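Local coordinates for 14-3-3 protein (Cryptosporidium parvum, PDB 3EFZ), which probably binds phosphoserine-containing partner proteins as a member of the 14-3-3 family of signalling adaptors, at residues L71-L82 against F113-V124. Numbering follows the deposited sequence. Where two conformers were deposited one is given.
Sequences LRNRVTSIRNSL and FEESILLESEDV
R74 reaches E120 with CG set opposite its backbone N (chi1 156°) and the chain stretched on to NE, while E120, its own CG opposite the carbonyl carbon (chi1 -71°), extends to meet it at about a right angle. Their segments, 71-81 and 113-124, run antiparallel in the all-helical 14-3-3 fold, their axes 9.4 Å apart at closest and crossing at -159°. The guanidinium grips the carboxylate side-on: R74 NH1 gives E120 OE2 a nearly straight bond of 2.9 Å on its syn lone pair, in the guanidinium plane, whereas R74 NE meets E120 OE1 at 2.7 Å along a more bent path, tilted from both planes. I78 CD1 lies over one guanidinium face and, with the two bonds, probably limits its rotation.

The same residues interlock as knobs into holes. I78 enters the hole of F113, S116, I117 and E120, and E120 fills that of L71, R74, V75 and I78. I78 CG2 lies against F113 CD2 at 3.5 Å and I117 CG1. At one end L71 CB presses on V124 CG2 at 3.5 Å, tight for two carbons; at the other, L82 CD1 rests on F113 CB.

R79 turns its charged end away to E157, close to R153, and both arginines are predicted to contact the partner's phosphoserine. S77 OG hydrogen-bonds E120 OE2 of the second subunit and N73 ND2 its D123 OD2, which places helix 63-81 at the dimer interface. S81 OG, which donates a hydrogen bond to I78 O, stands at the F113 ring edge, 3.3 Å from F113 CE2.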
ATOM      1  N   LEU B  71      -2.856  -8.007  -1.402  1.00 36.61           N
ATOM      2  CA  LEU B  71      -4.033  -7.310  -1.923  1.00 36.66           C
ATOM      3  C   LEU B  71      -4.926  -6.715  -0.830  1.00 36.65           C
ATOM      4  O   LEU B  71      -5.565  -5.684  -1.038  1.00 36.96           O
ATOM      5  CB  LEU B  71      -4.856  -8.243  -2.793  1.00 36.47           C
ATOM      6  CG  LEU B  71      -4.560  -8.316  -4.287  1.00 38.26           C
ATOM      7  CD1 LEU B  71      -5.664  -9.105  -4.952  1.00 36.88           C
ATOM      8  CD2 LEU B  71      -4.396  -6.915  -4.927  1.00 38.27           C
ATOM      9  N   ARG B  72      -4.985  -7.387   0.316  1.00 36.43           N
ATOM     10  CA  ARG B  72      -5.724  -6.901   1.493  1.00 36.58           C
ATOM     11  C   ARG B  72      -5.097  -5.569   1.910  1.00 35.67           C
ATOM     12  O   ARG B  72      -5.786  -4.613   2.242  1.00 34.54           O
ATOM     13  CB  ARG B  72      -5.546  -7.899   2.643  1.00 36.46           C
ATOM     14  CG  ARG B  72      -6.581  -7.908   3.745  1.00 38.46           C
ATOM     15  CD  ARG B  72      -6.673  -6.727   4.715  1.00 41.60           C
ATOM     16  NE  ARG B  72      -5.424  -6.041   4.996  1.00 45.89           N
ATOM     17  CZ  ARG B  72      -5.238  -5.201   6.021  1.00 46.01           C
ATOM     18  NH1 ARG B  72      -6.211  -4.981   6.898  1.00 44.36           N
ATOM     19  NH2 ARG B  72      -4.058  -4.596   6.185  1.00 43.67           N
ATOM     20  N   ASN B  73      -3.767  -5.548   1.891  1.00 35.37           N
ATOM     21  CA  ASN B  73      -2.982  -4.413   2.367  1.00 34.92           C
ATOM     22  C   ASN B  73      -3.110  -3.275   1.368  1.00 35.08           C
ATOM     23  O   ASN B  73      -3.385  -2.139   1.750  1.00 35.66           O
ATOM     24  CB  ASN B  73      -1.524  -4.798   2.599  1.00 34.09           C
ATOM     25  CG  ASN B  73      -1.319  -5.704   3.821  1.00 35.14           C
ATOM     26  OD1 ASN B  73      -2.185  -5.844   4.693  1.00 35.99           O
ATOM     27  ND2 ASN B  73      -0.142  -6.305   3.893  1.00 34.50           N
ATOM     28  N   ARG B  74      -2.955  -3.583   0.087  1.00 35.04           N
ATOM     29  CA  ARG B  74      -3.253  -2.612  -0.962  1.00 35.33           C
ATOM     30  C   ARG B  74      -4.622  -1.929  -0.817  1.00 35.64           C
ATOM     31  O   ARG B  74      -4.726  -0.716  -0.945  1.00 35.26           O
ATOM     32  CB  ARG B  74      -3.149  -3.276  -2.337  1.00 34.40           C
ATOM     33  CG  ARG B  74      -3.954  -2.601  -3.465  1.00 35.75           C
ATOM     34  CD  ARG B  74      -3.346  -2.923  -4.834  1.00 33.25           C
ATOM     35  NE  ARG B  74      -4.240  -2.579  -5.948  1.00 38.44           N
ATOM     36  CZ  ARG B  74      -4.197  -1.453  -6.656  1.00 40.32           C
ATOM     37  NH1 ARG B  74      -5.072  -1.282  -7.646  1.00 40.61           N
ATOM     38  NH2 ARG B  74      -3.279  -0.508  -6.399  1.00 38.21           N
ATOM     39  N   VAL B  75      -5.657  -2.737  -0.624  1.00 36.59           N
ATOM     40  CA  VAL B  75      -7.056  -2.264  -0.523  1.00 37.76           C
ATOM     41  C   VAL B  75      -7.266  -1.344   0.700  1.00 37.67           C
ATOM     42  O   VAL B  75      -8.014  -0.375   0.647  1.00 37.28           O
ATOM     43  CB  VAL B  75      -8.051  -3.481  -0.486  1.00 37.12           C
ATOM     44  CG1 VAL B  75      -9.352  -3.111   0.168  1.00 39.35           C
ATOM     45  CG2 VAL B  75      -8.317  -3.993  -1.866  1.00 37.97           C
ATOM     46  N   THR B  76      -6.593  -1.678   1.791  1.00 37.78           N
ATOM     47  CA  THR B  76      -6.521  -0.831   2.987  1.00 38.17           C
ATOM     48  C   THR B  76      -5.806   0.490   2.660  1.00 37.39           C
ATOM     49  O   THR B  76      -6.261   1.567   3.073  1.00 35.86           O
ATOM     50  CB  THR B  76      -5.816  -1.579   4.131  1.00 37.78           C
ATOM     51  OG1 THR B  76      -6.472  -2.837   4.326  1.00 39.80           O
ATOM     52  CG2 THR B  76      -5.904  -0.814   5.444  1.00 40.57           C
ATOM     53  N   SER B  77      -4.713   0.415   1.900  1.00 36.66           N
ATOM     54  CA  SER B  77      -4.037   1.637   1.486  1.00 36.98           C
ATOM     55  C   SER B  77      -4.871   2.469   0.510  1.00 36.63           C
ATOM     56  O   SER B  77      -4.837   3.674   0.600  1.00 37.30           O
ATOM     57  CB  SER B  77      -2.634   1.386   0.934  1.00 36.68           C
ATOM     58  OG  SER B  77      -1.787   0.824   1.942  1.00 38.24           O
ATOM     59  N   ILE B  78      -5.598   1.838  -0.413  1.00 36.47           N
ATOM     60  CA  ILE B  78      -6.474   2.576  -1.342  1.00 36.24           C
ATOM     61  C   ILE B  78      -7.552   3.294  -0.520  1.00 36.77           C
ATOM     62  O   ILE B  78      -7.792   4.485  -0.696  1.00 36.64           O
ATOM     63  CB  ILE B  78      -7.078   1.664  -2.438  1.00 35.81           C
ATOM     64  CG1 ILE B  78      -5.973   1.066  -3.322  1.00 35.62           C
ATOM     65  CG2 ILE B  78      -8.041   2.437  -3.306  1.00 33.97           C
ATOM     66  CD1 ILE B  78      -6.434  -0.128  -4.139  1.00 32.98           C
ATOM     67  N   ARG B  79      -8.149   2.576   0.432  1.00 37.00           N
ATOM     68  CA  ARG B  79      -9.140   3.171   1.323  1.00 36.51           C
ATOM     69  C   ARG B  79      -8.563   4.329   2.154  1.00 36.58           C
ATOM     70  O   ARG B  79      -9.238   5.335   2.337  1.00 37.26           O
ATOM     71  CB  ARG B  79      -9.757   2.096   2.204  1.00 35.70           C
ATOM     72  CG  ARG B  79     -10.820   2.569   3.193  1.00 35.80           C
ATOM     73  CD  ARG B  79     -11.278   1.368   3.939  1.00 33.92           C
ATOM     74  NE  ARG B  79     -12.206   1.672   5.019  1.00 35.12           N
ATOM     75  CZ  ARG B  79     -11.877   1.785   6.294  1.00 33.19           C
ATOM     76  NH1 ARG B  79     -10.621   1.620   6.683  1.00 33.14           N
ATOM     77  NH2 ARG B  79     -12.830   2.045   7.181  1.00 35.00           N
ATOM     78  N   ASN B  80      -7.328   4.191   2.642  1.00 36.56           N
ATOM     79  CA  ASN B  80      -6.700   5.200   3.474  1.00 36.54           C
ATOM     80  C   ASN B  80      -6.498   6.515   2.727  1.00 36.71           C
ATOM     81  O   ASN B  80      -6.747   7.589   3.278  1.00 36.21           O
ATOM     82  CB  ASN B  80      -5.356   4.694   4.032  1.00 37.36           C
ATOM     83  CG  ASN B  80      -4.669   5.723   4.927  1.00 37.77           C
ATOM     84  OD1 ASN B  80      -5.030   5.876   6.081  1.00 38.88           O
ATOM     85  ND2 ASN B  80      -3.665   6.415   4.396  1.00 36.43           N
ATOM     86  N   SER B  81      -6.097   6.424   1.458  1.00 36.50           N
ATOM     87  CA  SER B  81      -5.818   7.597   0.625  1.00 37.42           C
ATOM     88  C   SER B  81      -7.069   8.443   0.353  1.00 37.75           C
ATOM     89  O   SER B  81      -6.971   9.632  -0.018  1.00 38.59           O
ATOM     90  CB  SER B  81      -5.151   7.177  -0.694  1.00 36.76           C
ATOM     91  OG  SER B  81      -6.092   6.621  -1.595  1.00 39.47           O
ATOM     92  N   LEU B  82      -8.232   7.827   0.530  1.00 37.61           N
ATOM     93  CA  LEU B  82      -9.496   8.477   0.238  1.00 37.06           C
ATOM     94  C   LEU B  82     -10.201   9.068   1.444  1.00 36.58           C
ATOM     95  O   LEU B  82     -11.285   9.620   1.294  1.00 36.74           O
ATOM     96  CB  LEU B  82     -10.453   7.491  -0.409  1.00 37.61           C
ATOM     97  CG  LEU B  82     -10.143   6.870  -1.759  1.00 35.59           C
ATOM     98  CD1 LEU B  82     -11.244   5.852  -2.053  1.00 35.47           C
ATOM     99  CD2 LEU B  82     -10.018   7.942  -2.866  1.00 35.45           C
ATOM    100  N   PHE B 113     -10.683   4.471  -7.545  1.00 36.18           N
ATOM    101  CA  PHE B 113     -10.069   3.865  -6.362  1.00 35.70           C
ATOM    102  C   PHE B 113     -11.084   2.968  -5.674  1.00 35.21           C
ATOM    103  O   PHE B 113     -10.754   1.893  -5.191  1.00 35.53           O
ATOM    104  CB  PHE B 113      -9.538   4.959  -5.426  1.00 35.28           C
ATOM    105  CG  PHE B 113      -8.108   5.384  -5.703  1.00 35.04           C
ATOM    106  CD1 PHE B 113      -7.646   5.590  -7.009  1.00 34.63           C
ATOM    107  CD2 PHE B 113      -7.224   5.589  -4.642  1.00 35.87           C
ATOM    108  CE1 PHE B 113      -6.324   5.963  -7.250  1.00 33.53           C
ATOM    109  CE2 PHE B 113      -5.898   5.984  -4.855  1.00 35.12           C
ATOM    110  CZ  PHE B 113      -5.442   6.182  -6.167  1.00 36.33           C
ATOM    111  N   GLU B 114     -12.335   3.414  -5.647  1.00 34.73           N
ATOM    112  CA  GLU B 114     -13.430   2.628  -5.110  1.00 33.99           C
ATOM    113  C   GLU B 114     -13.774   1.408  -5.977  1.00 34.48           C
ATOM    114  O   GLU B 114     -14.064   0.357  -5.423  1.00 34.36           O
ATOM    115  CB  GLU B 114     -14.674   3.504  -4.791  1.00 33.77           C
ATOM    116  CG  GLU B 114     -14.379   4.571  -3.717  1.00 32.42           C
ATOM    117  CD  GLU B 114     -15.592   5.112  -2.992  1.00 34.00           C
ATOM    118  OE1 GLU B 114     -16.602   5.456  -3.635  1.00 32.08           O
ATOM    119  OE2 GLU B 114     -15.528   5.210  -1.745  1.00 39.38           O
ATOM    120  N   GLU B 115     -13.742   1.540  -7.318  1.00 35.57           N
ATOM    121  CA  GLU B 115     -13.885   0.392  -8.235  1.00 36.28           C
ATOM    122  C   GLU B 115     -12.833  -0.665  -7.844  1.00 36.22           C
ATOM    123  O   GLU B 115     -13.160  -1.820  -7.671  1.00 36.95           O
ATOM    124  CB  GLU B 115     -13.767   0.806  -9.728  1.00 36.30           C
ATOM    125  CG  GLU B 115     -15.086   1.379 -10.357  1.00 38.20           C
ATOM    126  CD  GLU B 115     -14.944   2.136 -11.721  1.00 39.39           C
ATOM    127  OE1 GLU B 115     -16.004   2.542 -12.285  1.00 41.73           O
ATOM    128  OE2 GLU B 115     -13.805   2.335 -12.236  1.00 43.19           O
ATOM    129  N   SER B 116     -11.588  -0.233  -7.652  1.00 35.78           N
ATOM    130  CA  SER B 116     -10.472  -1.082  -7.224  1.00 35.02           C
ATOM    131  C   SER B 116     -10.673  -1.781  -5.873  1.00 34.91           C
ATOM    132  O   SER B 116     -10.435  -2.981  -5.766  1.00 35.09           O
ATOM    133  CB  SER B 116      -9.166  -0.272  -7.218  1.00 35.20           C
ATOM    134  OG  SER B 116      -8.697  -0.137  -8.544  1.00 34.78           O
ATOM    135  N   ILE B 117     -11.111  -1.049  -4.848  1.00 34.63           N
ATOM    136  CA  ILE B 117     -11.430  -1.684  -3.574  1.00 34.93           C
ATOM    137  C   ILE B 117     -12.500  -2.760  -3.797  1.00 35.50           C
ATOM    138  O   ILE B 117     -12.343  -3.860  -3.293  1.00 36.04           O
ATOM    139  CB  ILE B 117     -11.947  -0.685  -2.526  1.00 34.65           C
ATOM    140  CG1 ILE B 117     -10.857   0.313  -2.132  1.00 35.70           C
ATOM    141  CG2 ILE B 117     -12.571  -1.429  -1.293  1.00 35.22           C
ATOM    142  CD1 ILE B 117     -11.453   1.590  -1.467  1.00 33.66           C
ATOM    143  N   LEU B 118     -13.569  -2.445  -4.549  1.00 35.42           N
ATOM    144  CA  LEU B 118     -14.646  -3.421  -4.829  1.00 36.18           C
ATOM    145  C   LEU B 118     -14.168  -4.688  -5.532  1.00 36.62           C
ATOM    146  O   LEU B 118     -14.494  -5.789  -5.112  1.00 36.42           O
ATOM    147  CB  LEU B 118     -15.766  -2.812  -5.669  1.00 35.51           C
ATOM    148  CG  LEU B 118     -16.551  -1.651  -5.058  1.00 35.35           C
ATOM    149  CD1 LEU B 118     -17.494  -1.108  -6.101  1.00 31.49           C
ATOM    150  CD2 LEU B 118     -17.304  -2.072  -3.782  1.00 32.87           C
ATOM    151  N   LEU B 119     -13.420  -4.509  -6.620  1.00 37.18           N
ATOM    152  CA  LEU B 119     -12.973  -5.612  -7.453  1.00 37.55           C
ATOM    153  C   LEU B 119     -11.925  -6.458  -6.754  1.00 37.65           C
ATOM    154  O   LEU B 119     -12.009  -7.691  -6.775  1.00 38.65           O
ATOM    155  CB  LEU B 119     -12.443  -5.101  -8.797  1.00 37.24           C
ATOM    156  CG  LEU B 119     -13.506  -4.594  -9.775  1.00 38.53           C
ATOM    157  CD1 LEU B 119     -12.878  -3.836 -10.944  1.00 39.15           C
ATOM    158  CD2 LEU B 119     -14.373  -5.741 -10.288  1.00 39.30           C
ATOM    159  N   GLU B 120     -10.960  -5.804  -6.113  1.00 37.22           N
ATOM    160  CA  GLU B 120      -9.837  -6.508  -5.501  1.00 37.24           C
ATOM    161  C   GLU B 120     -10.180  -7.127  -4.163  1.00 37.53           C
ATOM    162  O   GLU B 120      -9.598  -8.130  -3.766  1.00 36.93           O
ATOM    163  CB  GLU B 120      -8.596  -5.607  -5.418  1.00 36.85           C
ATOM    164  CG  GLU B 120      -7.976  -5.346  -6.792  1.00 36.90           C
ATOM    165  CD  GLU B 120      -7.102  -4.093  -6.828  1.00 38.46           C
ATOM    166  OE1 GLU B 120      -6.665  -3.631  -5.749  1.00 36.23           O
ATOM    167  OE2 GLU B 120      -6.844  -3.577  -7.938  1.00 36.77           O
ATOM    168  N   SER B 121     -11.124  -6.534  -3.449  1.00 37.84           N
ATOM    169  CA  SER B 121     -11.597  -7.191  -2.244  1.00 38.28           C
ATOM    170  C   SER B 121     -12.362  -8.501  -2.578  1.00 37.81           C
ATOM    171  O   SER B 121     -12.249  -9.485  -1.856  1.00 38.12           O
ATOM    172  CB  SER B 121     -12.362  -6.212  -1.330  1.00 38.02           C
ATOM    173  OG  SER B 121     -13.566  -5.786  -1.935  1.00 40.69           O
ATOM    174  N   GLU B 122     -13.109  -8.534  -3.680  1.00 37.92           N
ATOM    175  CA  GLU B 122     -13.723  -9.782  -4.093  0.50 37.12           C
ATOM    176  C   GLU B 122     -12.635 -10.818  -4.461  1.00 37.52           C
ATOM    177  O   GLU B 122     -12.779 -11.999  -4.119  1.00 37.01           O
ATOM    178  CB  GLU B 122     -14.743  -9.538  -5.211  0.50 37.13           C
ATOM    179  CG  GLU B 122     -15.620 -10.724  -5.600  0.50 35.17           C
ATOM    180  CD  GLU B 122     -16.315 -11.410  -4.441  0.50 33.19           C
ATOM    181  OE1 GLU B 122     -16.472 -12.639  -4.525  0.50 32.95           O
ATOM    182  OE2 GLU B 122     -16.713 -10.741  -3.465  0.50 31.51           O
ATOM    183  N   ASP B 123     -11.536 -10.371  -5.090  1.00 37.07           N
ATOM    184  CA  ASP B 123     -10.380 -11.216  -5.392  1.00 37.24           C
ATOM    185  C   ASP B 123      -9.825 -11.881  -4.118  1.00 37.01           C
ATOM    186  O   ASP B 123      -9.668 -13.100  -4.073  1.00 37.16           O
ATOM    187  CB  ASP B 123      -9.248 -10.412  -6.054  1.00 38.22           C
ATOM    188  CG  ASP B 123      -9.494 -10.095  -7.540  1.00 40.51           C
ATOM    189  OD1 ASP B 123     -10.331 -10.772  -8.198  1.00 41.09           O
ATOM    190  OD2 ASP B 123      -8.804  -9.161  -8.053  1.00 42.56           O
ATOM    191  N   VAL B 124      -9.536 -11.083  -3.091  1.00 36.57           N
ATOM    192  CA  VAL B 124      -9.014 -11.595  -1.816  1.00 36.35           C
ATOM    193  C   VAL B 124      -9.961 -12.648  -1.190  1.00 36.16           C
ATOM    194  O   VAL B 124      -9.519 -13.719  -0.801  1.00 35.83           O
ATOM    195  CB  VAL B 124      -8.785 -10.469  -0.794  1.00 36.13           C
ATOM    196  CG1 VAL B 124      -8.363 -11.038   0.560  1.00 36.55           C
ATOM    197  CG2 VAL B 124      -7.758  -9.459  -1.297  1.00 36.29           C
TER